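Local coordinates for nucleotidyl transferase AbiEii/AbiGii toxin family protein (Mycobacterium tuberculosis, PDB 6Y56) that is a toxin of the nucleotidyltransferase family from a toxin-antitoxin system and probably blocks growth by modifying tRNA acceptor stems, at residues R173-A178 / R219-E224; R201-K206 / A261-L266; K206-V211 / R279-V284. All blocks are in the same frame, centred on the assembly; numbering follows the deposited sequence.

Contact 1 (R173-A178 / R219-E224); sequences RYRRVA and RPLRVE
Arg175, near the C-terminal end of helix 163-174, lays its side chain across Leu221 of segment 219-224. The closest touch is between Arg175 CG and Leu221 CD1, at 3.6 Å. The same methyl, Leu221 CD1, lies 3.7 Å from Arg175 NE, so one leucine branch spans the arginine from its aliphatic stem to the start of its guanidinium. Arg175 leaves its backbone with CG anti to N (chi1 175°) and then bends at chi2 (-93°), which carries the guanidinium along the loop toward Pro220. This is the tight part of the contact, and both residues are buried.

Beyond it the packing thins. Arg175 NH1 comes within 3.1 Å of Pro220 O, but the angle is poor and the pair is not a hydrogen bond. The real grips on the guanidinium come from residues flanking the loop. Arg175 NE forms a salt bridge with Asp225, and Arg175 NH1 donates to Thr218 O. Asp225 also accepts from the backbone N of Arg222, so it ties the arginine to the loop. Pro220 follows a cis peptide bond, and its CB points away from segment 173-178. On the solvent side, the exposed Arg222 sets its guanidinium over Pro220, with Pro220 CG 3.8 Å above the plane.

The contact is structural packing. It joins the loop between helices 196-212 and 224-227 to the chain near the C-terminal end of helix 163-174. Helix 196-212 lines the same place: Val207 and Val211 pack on Arg175, and Trp203 packs on Leu221. Val226 of helix 224-227 also touches Arg175.

Contact 2 (R201-K206 / A261-L266); sequences RLWVLK and AFLTDL
Trp203 and Leu263 bury the most surface here, and Leu266 comes next. Trp203 points from helix 196-212 toward the 3-10 turn that contains Leu263. Its CG is anti to the backbone N (chi1 174°), which extends the indole toward that turn. Leu263 lies slantwise to the indole and sets CD1 over one face. Its other methyl, Leu263 CD2, makes the closest approach of this pair, 3.8 Å from Trp203 CE3. Leu263 CB lies 4.0 Å from Trp203 CZ3, so the stem of the leucine joins in as well.

Leu266 uses a single methyl for two partners. Leu266 CD2 sits 3.7 Å from Val204 CG2 and, less closely, 4.3 Å from Trp203 CZ3. It therefore packs where neighbouring residues of the helix meet. An inverse gamma turn centred on Asp265 leads the chain from the 3-10 segment into Leu266. The whole contact is apolar.

Trp203 NE1 makes a weak hydrogen bond to Leu171 O of helix 163-174, and Leu171 also touches Leu263. The contact thus packs the connection between helices 249-259 and 268-273 against helix 196-212, with helix 163-174 alongside.

Contact 3 (K206-V211 / R279-V284); sequences KVWGDV and RHRREV
Trp208 meets Val284 and Arg281 at the start of helix 281-292. Of segment 206-211, only Trp208 touches segment 279-284. Val284 CG2 lies over one face of the indole, 3.7 Å from the centroid of the five-membered ring and 0° off its normal. This is a CH-pi contact with the methyl directly above the pyrrole part. The other branch reaches the six-membered part, with Val284 CG1 4.0 Å from Trp208 CE3.

Arg281 deals with the far end of the indole. Its CB approaches Trp208 CH2 at 3.7 Å. The arginine chain then bends at chi3 (-55°), and its guanidinium comes round to the ring edge. Trp208 CH2 lies 3.8 Å above the guanidinium plane, over its centre. The ring and guanidinium planes are 78° apart, so the indole presents its edge to the guanidinium face. They are not stacked flat.

The polar corner of the indole is linked through water. Trp208 NE1 donates to water 1 at 2.9 Å. Water 1 also bonds His280 ND1, 2.7 Å away, and lies in the plane of both rings.

Further out, charged residues position the first shell. Arg281 NH2 forms salt bridges with Glu278 and Asp213, which hold the guanidinium beside the indole. Arg279 places CG over one face of the His280 ring. Val284 is backed by Leu205 of helix 196-212 and Trp273 of helix 268-273.

His280 occupies the N-cap position, and its carbonyl accepts from Val284 N in the first turn. The arrangement is a helix-helix packing contact, in which an indole from one helix lies against the first turn of another helix, just after its N-cap residue His280.

How the contacts relate
Helix 196-212 ties the three contacts together. Contacts 2 and 3 use consecutive parts of it and share Lys206. Contact 1 uses its neighbours, the chain near the end of helix 163-174 and the loop that follows helix 196-212. The centres of contacts 1 and 2 are about 11 Å apart, those of 2 and 3 about 13 Å, and those of 1 and 3 about 15 Å. Each pair also touches, as where Val223 packs on Leu266. Along the chain, the first segments of all three precede all the second ones, so the contacts interleave. All six segments follow the strands of the six-stranded mixed sheet, so the contacts build a helical part that comes after it in sequence.

Contact 1 (R173-A178 / R219-E224)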
loop_
_atom_site.group_PDB
_atom_site.type_symbol
_atom_site.label_atom_id
_atom_site.label_comp_id
_atom_site.label_asym_id
_atom_site.label_seq_id
_atom_site.Cartn_x
_atom_site.Cartn_y
_atom_site.Cartn_z
ATOM N N ARG A 173 -7.556 -5.184 -5.756
ATOM C CA ARG A 173 -6.806 -6.415 -5.524
ATOM C C ARG A 173 -7.652 -7.459 -4.809
ATOM O O ARG A 173 -7.587 -8.649 -5.146
ATOM C CB ARG A 173 -5.542 -6.131 -4.734
ATOM C CG ARG A 173 -4.760 -7.414 -4.468
ATOM C CD ARG A 173 -3.288 -7.134 -4.284
ATOM N NE ARG A 173 -3.036 -6.512 -2.993
ATOM C CZ ARG A 173 -1.889 -5.936 -2.660
ATOM N NH1 ARG A 173 -0.894 -5.889 -3.537
ATOM N NH2 ARG A 173 -1.742 -5.399 -1.457
ATOM N N TYR A 174 -8.448 -7.029 -3.823
ATOM C CA TYR A 174 -9.327 -7.939 -3.094
ATOM C C TYR A 174 -10.241 -8.693 -4.041
ATOM O O TYR A 174 -10.561 -9.866 -3.802
ATOM C CB TYR A 174 -10.144 -7.102 -2.112
ATOM C CG TYR A 174 -10.845 -7.825 -0.991
ATOM C CD1 TYR A 174 -10.145 -8.323 0.099
ATOM C CD2 TYR A 174 -12.225 -7.937 -0.988
ATOM C CE1 TYR A 174 -10.812 -8.954 1.145
ATOM C CE2 TYR A 174 -12.895 -8.556 0.043
ATOM C CZ TYR A 174 -12.188 -9.061 1.098
ATOM O OH TYR A 174 -12.880 -9.680 2.119
ATOM N N ARG A 175 -10.656 -8.043 -5.125
ATOM C CA ARG A 175 -11.524 -8.659 -6.110
ATOM C C ARG A 175 -10.844 -9.831 -6.810
ATOM O O ARG A 175 -11.527 -10.741 -7.305
ATOM C CB ARG A 175 -11.908 -7.565 -7.098
ATOM C CG ARG A 175 -12.705 -8.003 -8.245
ATOM C CD ARG A 175 -11.854 -8.356 -9.446
ATOM N NE ARG A 175 -12.726 -9.115 -10.295
ATOM C CZ ARG A 175 -12.465 -9.479 -11.535
ATOM N NH1 ARG A 175 -13.382 -10.159 -12.200
ATOM N NH2 ARG A 175 -11.314 -9.151 -12.117
ATOM N N ARG A 176 -9.518 -9.801 -6.898
ATOM C CA ARG A 176 -8.757 -10.818 -7.616
ATOM C C ARG A 176 -8.225 -11.909 -6.703
ATOM O O ARG A 176 -8.262 -13.091 -7.071
ATOM C CB ARG A 176 -7.587 -10.176 -8.365
ATOM C CG ARG A 176 -6.600 -11.198 -8.931
ATOM C CD ARG A 176 -5.509 -10.551 -9.757
ATOM N NE ARG A 176 -4.609 -9.763 -8.919
ATOM C CZ ARG A 176 -3.573 -10.261 -8.251
ATOM N NH1 ARG A 176 -3.280 -11.559 -8.318
ATOM N NH2 ARG A 176 -2.820 -9.450 -7.514
ATOM N N VAL A 177 -7.723 -11.541 -5.526
ATOM C CA VAL A 177 -7.119 -12.491 -4.599
ATOM C C VAL A 177 -7.363 -12.004 -3.177
ATOM O O VAL A 177 -7.289 -10.805 -2.894
ATOM C CB VAL A 177 -5.617 -12.677 -4.903
ATOM C CG1 VAL A 177 -4.865 -11.363 -4.735
ATOM C CG2 VAL A 177 -5.026 -13.748 -4.015
ATOM N N ALA A 178 -7.643 -12.942 -2.277
ATOM C CA ALA A 178 -8.003 -12.628 -0.897
ATOM C C ALA A 178 -6.748 -12.675 -0.032
ATOM O O ALA A 178 -6.193 -13.752 0.213
ATOM C CB ALA A 178 -9.050 -13.622 -0.398
ATOM N N ARG A 219 -12.500 -11.633 -16.410
ATOM C CA ARG A 219 -13.621 -10.782 -16.763
ATOM C C ARG A 219 -14.895 -11.619 -16.769
ATOM O O ARG A 219 -14.839 -12.831 -17.008
ATOM C CB ARG A 219 -13.408 -10.136 -18.141
ATOM C CG ARG A 219 -13.128 -11.126 -19.256
ATOM C CD ARG A 219 -13.224 -10.480 -20.629
ATOM N NE ARG A 219 -12.318 -9.350 -20.784
ATOM C CZ ARG A 219 -11.025 -9.462 -21.067
ATOM N NH1 ARG A 219 -10.470 -10.657 -21.221
ATOM N NH2 ARG A 219 -10.282 -8.372 -21.204
ATOM N N PRO A 220 -16.060 -11.019 -16.489
ATOM C CA PRO A 220 -16.276 -9.613 -16.143
ATOM C C PRO A 220 -16.076 -9.375 -14.663
ATOM O O PRO A 220 -15.919 -10.318 -13.894
ATOM C CB PRO A 220 -17.751 -9.419 -16.487
ATOM C CG PRO A 220 -18.350 -10.736 -16.131
ATOM C CD PRO A 220 -17.334 -11.757 -16.578
ATOM N N LEU A 221 -16.051 -8.105 -14.271
ATOM C CA LEU A 221 -16.111 -7.746 -12.863
ATOM C C LEU A 221 -17.528 -7.973 -12.360
ATOM O O LEU A 221 -18.488 -7.487 -12.959
ATOM C CB LEU A 221 -15.747 -6.267 -12.705
ATOM C CG LEU A 221 -16.006 -5.654 -11.329
ATOM C CD1 LEU A 221 -15.185 -6.394 -10.288
ATOM C CD2 LEU A 221 -15.716 -4.150 -11.311
ATOM N N ARG A 222 -17.657 -8.730 -11.281
ATOM C CA ARG A 222 -18.934 -8.935 -10.617
ATOM C C ARG A 222 -18.814 -8.459 -9.181
ATOM O O ARG A 222 -17.787 -8.656 -8.530
ATOM C CB ARG A 222 -19.325 -10.412 -10.622
ATOM C CG ARG A 222 -19.396 -11.017 -12.004
ATOM C CD ARG A 222 -19.886 -12.451 -11.945
ATOM N NE ARG A 222 -20.280 -12.924 -13.264
ATOM C CZ ARG A 222 -19.532 -13.715 -14.021
ATOM N NH1 ARG A 222 -18.347 -14.126 -13.582
ATOM N NH2 ARG A 222 -19.965 -14.098 -15.213
ATOM N N VAL A 223 -19.877 -7.839 -8.673
ATOM C CA VAL A 223 -19.780 -7.301 -7.322
ATOM C C VAL A 223 -19.575 -8.409 -6.295
ATOM O O VAL A 223 -18.936 -8.199 -5.255
ATOM C CB VAL A 223 -20.980 -6.390 -7.003
ATOM C CG1 VAL A 223 -20.805 -5.775 -5.648
ATOM C CG2 VAL A 223 -21.108 -5.304 -8.058
ATOM N N GLU A 224 -20.084 -9.613 -6.575
ATOM C CA GLU A 224 -19.861 -10.747 -5.686
ATOM C C GLU A 224 -18.392 -11.117 -5.563
ATOM O O GLU A 224 -18.022 -11.789 -4.597
ATOM C CB GLU A 224 -20.636 -11.971 -6.176
ATOM C CG GLU A 224 -22.143 -11.833 -6.076
ATOM C CD GLU A 224 -22.750 -11.070 -7.242
ATOM O OE1 GLU A 224 -22.018 -10.760 -8.212
ATOM O OE2 GLU A 224 -23.966 -10.776 -7.176
#

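Contact 2 (R201-K206 / A261-L266)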
loop_
_atom_site.group_PDB
_atom_site.type_symbol
_atom_site.label_atom_id
_atom_site.label_comp_id
_atom_site.label_asym_id
_atom_site.label_seq_id
_atom_site.Cartn_x
_atom_site.Cartn_y
_atom_site.Cartn_z
ATOM N N ARG A 201 -16.644 4.233 -8.237
ATOM C CA ARG A 201 -16.239 4.581 -9.595
ATOM C C ARG A 201 -14.779 4.232 -9.833
ATOM O O ARG A 201 -14.440 3.575 -10.826
ATOM C CB ARG A 201 -16.512 6.069 -9.849
ATOM C CG ARG A 201 -15.961 6.631 -11.161
ATOM C CD ARG A 201 -16.508 5.903 -12.375
ATOM N NE ARG A 201 -17.966 5.953 -12.461
ATOM C CZ ARG A 201 -18.649 6.776 -13.254
ATOM N NH1 ARG A 201 -19.976 6.717 -13.280
ATOM N NH2 ARG A 201 -18.011 7.648 -14.025
ATOM N N LEU A 202 -13.906 4.635 -8.914
ATOM C CA LEU A 202 -12.485 4.348 -9.063
ATOM C C LEU A 202 -12.218 2.850 -9.050
ATOM O O LEU A 202 -11.349 2.374 -9.785
ATOM C CB LEU A 202 -11.691 5.034 -7.952
ATOM C CG LEU A 202 -11.490 6.533 -8.110
ATOM C CD1 LEU A 202 -10.878 7.086 -6.835
ATOM C CD2 LEU A 202 -10.586 6.791 -9.297
ATOM N N TRP A 203 -12.937 2.095 -8.209
ATOM C CA TRP A 203 -12.776 0.642 -8.165
ATOM C C TRP A 203 -13.027 0.027 -9.537
ATOM O O TRP A 203 -12.216 -0.755 -10.044
ATOM C CB TRP A 203 -13.733 0.053 -7.124
ATOM C CG TRP A 203 -13.783 -1.442 -7.065
ATOM C CD1 TRP A 203 -12.740 -2.294 -6.854
ATOM C CD2 TRP A 203 -14.948 -2.257 -7.201
ATOM N NE1 TRP A 203 -13.193 -3.591 -6.836
ATOM C CE2 TRP A 203 -14.544 -3.598 -7.053
ATOM C CE3 TRP A 203 -16.295 -1.981 -7.434
ATOM C CZ2 TRP A 203 -15.442 -4.668 -7.129
ATOM C CZ3 TRP A 203 -17.182 -3.032 -7.506
ATOM C CH2 TRP A 203 -16.749 -4.365 -7.355
ATOM N N VAL A 204 -14.139 0.397 -10.169
ATOM C CA VAL A 204 -14.450 -0.153 -11.485
ATOM C C VAL A 204 -13.367 0.212 -12.491
ATOM O O VAL A 204 -12.943 -0.624 -13.296
ATOM C CB VAL A 204 -15.844 0.310 -11.951
ATOM C CG1 VAL A 204 -16.110 -0.131 -13.397
ATOM C CG2 VAL A 204 -16.900 -0.233 -11.019
ATOM N N LEU A 205 -12.910 1.469 -12.471
ATOM C CA LEU A 205 -11.898 1.910 -13.428
ATOM C C LEU A 205 -10.560 1.230 -13.173
ATOM O O LEU A 205 -9.835 0.905 -14.124
ATOM C CB LEU A 205 -11.749 3.433 -13.384
ATOM C CG LEU A 205 -13.013 4.217 -13.740
ATOM C CD1 LEU A 205 -12.832 5.707 -13.519
ATOM C CD2 LEU A 205 -13.465 3.965 -15.173
ATOM N N LYS A 206 -10.220 0.983 -11.906
ATOM C CA LYS A 206 -8.967 0.294 -11.606
ATOM C C LYS A 206 -9.022 -1.149 -12.080
ATOM O O LYS A 206 -8.062 -1.643 -12.683
ATOM C CB LYS A 206 -8.683 0.319 -10.105
ATOM C CG LYS A 206 -8.343 1.690 -9.542
ATOM C CD LYS A 206 -6.894 2.094 -9.771
ATOM C CE LYS A 206 -6.629 3.468 -9.165
ATOM N NZ LYS A 206 -5.189 3.813 -9.256
ATOM N N ALA A 261 -21.198 -2.815 1.033
ATOM C CA ALA A 261 -22.425 -3.112 0.299
ATOM C C ALA A 261 -22.719 -2.081 -0.788
ATOM O O ALA A 261 -23.306 -2.426 -1.820
ATOM C CB ALA A 261 -23.598 -3.195 1.282
ATOM N N PHE A 262 -22.315 -0.819 -0.584
ATOM C CA PHE A 262 -22.570 0.231 -1.567
ATOM C C PHE A 262 -21.956 -0.062 -2.927
ATOM O O PHE A 262 -22.375 0.534 -3.924
ATOM C CB PHE A 262 -22.097 1.606 -1.053
ATOM C CG PHE A 262 -20.592 1.746 -0.955
ATOM C CD1 PHE A 262 -19.837 2.183 -2.040
ATOM C CD2 PHE A 262 -19.942 1.434 0.222
ATOM C CE1 PHE A 262 -18.461 2.301 -1.939
ATOM C CE2 PHE A 262 -18.571 1.554 0.331
ATOM C CZ PHE A 262 -17.822 1.985 -0.756
ATOM N N LEU A 263 -20.969 -0.958 -2.996
ATOM C CA LEU A 263 -20.394 -1.303 -4.290
ATOM C C LEU A 263 -21.409 -1.960 -5.208
ATOM O O LEU A 263 -21.200 -1.985 -6.423
ATOM C CB LEU A 263 -19.187 -2.228 -4.119
ATOM C CG LEU A 263 -17.998 -1.625 -3.377
ATOM C CD1 LEU A 263 -16.986 -2.721 -3.133
ATOM C CD2 LEU A 263 -17.376 -0.472 -4.163
ATOM N N THR A 264 -22.503 -2.484 -4.657
ATOM C CA THR A 264 -23.534 -3.095 -5.485
ATOM C C THR A 264 -24.276 -2.071 -6.325
ATOM O O THR A 264 -24.833 -2.432 -7.369
ATOM C CB THR A 264 -24.503 -3.891 -4.607
ATOM O OG1 THR A 264 -25.154 -4.878 -5.407
ATOM C CG2 THR A 264 -25.533 -2.987 -3.968
ATOM N N ASP A 265 -24.287 -0.810 -5.907
ATOM C CA ASP A 265 -25.069 0.219 -6.584
ATOM C C ASP A 265 -24.332 0.811 -7.779
ATOM O O ASP A 265 -24.275 2.032 -7.949
ATOM C CB ASP A 265 -25.509 1.294 -5.586
ATOM C CG ASP A 265 -26.361 0.731 -4.462
ATOM O OD1 ASP A 265 -27.129 -0.225 -4.717
ATOM O OD2 ASP A 265 -26.261 1.237 -3.322
ATOM N N LEU A 266 -23.789 -0.061 -8.625
ATOM C CA LEU A 266 -23.148 0.375 -9.855
ATOM C C LEU A 266 -24.154 1.090 -10.741
ATOM O O LEU A 266 -25.288 0.628 -10.911
ATOM C CB LEU A 266 -22.611 -0.842 -10.608
ATOM C CG LEU A 266 -21.577 -1.701 -9.887
ATOM C CD1 LEU A 266 -21.250 -2.914 -10.726
ATOM C CD2 LEU A 266 -20.309 -0.906 -9.611
#

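Contact 3 (K206-V211 / R279-V284)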
loop_
_atom_site.group_PDB
_atom_site.type_symbol
_atom_site.label_atom_id
_atom_site.label_comp_id
_atom_site.label_asym_id
_atom_site.label_seq_id
_atom_site.Cartn_x
_atom_site.Cartn_y
_atom_site.Cartn_z
ATOM N N LYS A 206 -10.220 0.983 -11.906
ATOM C CA LYS A 206 -8.967 0.294 -11.606
ATOM C C LYS A 206 -9.022 -1.149 -12.080
ATOM O O LYS A 206 -8.062 -1.643 -12.683
ATOM C CB LYS A 206 -8.683 0.319 -10.105
ATOM C CG LYS A 206 -8.343 1.690 -9.542
ATOM C CD LYS A 206 -6.894 2.094 -9.771
ATOM C CE LYS A 206 -6.629 3.468 -9.165
ATOM N NZ LYS A 206 -5.189 3.813 -9.256
ATOM N N VAL A 207 -10.136 -1.840 -11.815
ATOM C CA VAL A 207 -10.267 -3.223 -12.263
ATOM C C VAL A 207 -10.231 -3.303 -13.784
ATOM O O VAL A 207 -9.615 -4.214 -14.357
ATOM C CB VAL A 207 -11.538 -3.869 -11.684
ATOM C CG1 VAL A 207 -11.734 -5.252 -12.312
ATOM C CG2 VAL A 207 -11.442 -3.981 -10.166
ATOM N N TRP A 208 -10.873 -2.352 -14.466
ATOM C CA TRP A 208 -10.821 -2.354 -15.927
ATOM C C TRP A 208 -9.378 -2.357 -16.412
ATOM O O TRP A 208 -8.994 -3.162 -17.266
ATOM C CB TRP A 208 -11.567 -1.133 -16.478
ATOM C CG TRP A 208 -11.787 -1.174 -17.982
ATOM C CD1 TRP A 208 -12.922 -1.553 -18.631
ATOM C CD2 TRP A 208 -10.843 -0.816 -19.005
ATOM N NE1 TRP A 208 -12.746 -1.466 -19.999
ATOM C CE2 TRP A 208 -11.478 -1.012 -20.249
ATOM C CE3 TRP A 208 -9.521 -0.348 -18.986
ATOM C CZ2 TRP A 208 -10.836 -0.755 -21.460
ATOM C CZ3 TRP A 208 -8.885 -0.097 -20.198
ATOM C CH2 TRP A 208 -9.547 -0.305 -21.413
ATOM N N GLY A 209 -8.548 -1.476 -15.866
ATOM C CA GLY A 209 -7.152 -1.459 -16.271
ATOM C C GLY A 209 -6.401 -2.714 -15.859
ATOM O O GLY A 209 -5.576 -3.229 -16.620
ATOM N N ASP A 210 -6.683 -3.234 -14.664
ATOM C CA ASP A 210 -6.022 -4.444 -14.189
ATOM C C ASP A 210 -6.280 -5.618 -15.124
ATOM O O ASP A 210 -5.354 -6.375 -15.453
ATOM C CB ASP A 210 -6.538 -4.802 -12.798
ATOM C CG ASP A 210 -6.073 -3.838 -11.715
ATOM O OD1 ASP A 210 -5.154 -3.031 -11.961
ATOM O OD2 ASP A 210 -6.649 -3.914 -10.606
ATOM N N VAL A 211 -7.529 -5.776 -15.563
ATOM C CA VAL A 211 -7.914 -6.884 -16.432
ATOM C C VAL A 211 -7.461 -6.631 -17.864
ATOM O O VAL A 211 -6.800 -7.474 -18.477
ATOM C CB VAL A 211 -9.436 -7.111 -16.350
ATOM C CG1 VAL A 211 -9.898 -8.138 -17.396
ATOM C CG2 VAL A 211 -9.828 -7.568 -14.958
ATOM N N ARG A 279 -13.161 -2.310 -26.014
ATOM C CA ARG A 279 -13.919 -1.339 -26.794
ATOM C C ARG A 279 -14.328 -0.121 -25.981
ATOM O O ARG A 279 -14.677 0.908 -26.568
ATOM C CB ARG A 279 -15.160 -1.977 -27.417
ATOM C CG ARG A 279 -16.206 -2.435 -26.416
ATOM C CD ARG A 279 -17.280 -3.265 -27.104
ATOM N NE ARG A 279 -18.623 -2.829 -26.738
ATOM C CZ ARG A 279 -19.384 -3.440 -25.835
ATOM N NH1 ARG A 279 -18.932 -4.520 -25.214
ATOM N NH2 ARG A 279 -20.597 -2.973 -25.555
ATOM N N HIS A 280 -14.296 -0.208 -24.653
ATOM C CA HIS A 280 -14.668 0.909 -23.799
ATOM C C HIS A 280 -13.487 1.767 -23.376
ATOM O O HIS A 280 -13.660 2.638 -22.515
ATOM C CB HIS A 280 -15.450 0.419 -22.573
ATOM C CG HIS A 280 -16.717 -0.299 -22.912
ATOM N ND1 HIS A 280 -17.019 -1.547 -22.412
ATOM C CD2 HIS A 280 -17.756 0.051 -23.706
ATOM C CE1 HIS A 280 -18.193 -1.936 -22.880
ATOM N NE2 HIS A 280 -18.662 -0.983 -23.667
ATOM N N ARG A 281 -12.307 1.579 -23.984
ATOM C CA ARG A 281 -11.110 2.280 -23.528
ATOM C C ARG A 281 -11.305 3.791 -23.500
ATOM O O ARG A 281 -10.923 4.453 -22.532
ATOM C CB ARG A 281 -9.907 1.934 -24.399
ATOM C CG ARG A 281 -8.647 2.660 -23.943
ATOM C CD ARG A 281 -7.402 2.208 -24.694
ATOM N NE ARG A 281 -7.196 0.766 -24.614
ATOM C CZ ARG A 281 -6.533 0.156 -23.640
ATOM N NH1 ARG A 281 -6.010 0.856 -22.647
ATOM N NH2 ARG A 281 -6.397 -1.165 -23.660
ATOM N N ARG A 282 -11.878 4.356 -24.566
ATOM C CA ARG A 282 -12.061 5.804 -24.621
ATOM C C ARG A 282 -13.014 6.292 -23.534
ATOM O O ARG A 282 -12.784 7.343 -22.924
ATOM C CB ARG A 282 -12.561 6.215 -26.006
ATOM C CG ARG A 282 -12.724 7.716 -26.188
ATOM C CD ARG A 282 -11.397 8.436 -26.057
ATOM N NE ARG A 282 -11.247 9.080 -24.757
ATOM C CZ ARG A 282 -10.116 9.622 -24.319
ATOM N NH1 ARG A 282 -9.029 9.593 -25.080
ATOM N NH2 ARG A 282 -10.067 10.193 -23.121
ATOM N N GLU A 283 -14.087 5.546 -23.281
ATOM C CA GLU A 283 -15.005 5.916 -22.203
ATOM C C GLU A 283 -14.305 5.875 -20.849
ATOM O O GLU A 283 -14.524 6.748 -19.999
ATOM C CB GLU A 283 -16.205 4.976 -22.189
ATOM C CG GLU A 283 -17.009 4.994 -23.481
ATOM C CD GLU A 283 -18.197 4.056 -23.459
ATOM O OE1 GLU A 283 -18.516 3.490 -22.396
ATOM O OE2 GLU A 283 -18.827 3.890 -24.527
ATOM N N VAL A 284 -13.464 4.862 -20.634
ATOM C CA VAL A 284 -12.734 4.737 -19.377
ATOM C C VAL A 284 -11.714 5.862 -19.236
ATOM O O VAL A 284 -11.579 6.464 -18.162
ATOM C CB VAL A 284 -12.107 3.330 -19.286
ATOM C CG1 VAL A 284 -11.078 3.245 -18.163
ATOM C CG2 VAL A 284 -13.201 2.272 -19.103
HETATM O O HOH W 1 -15.417 -2.573 -20.480
#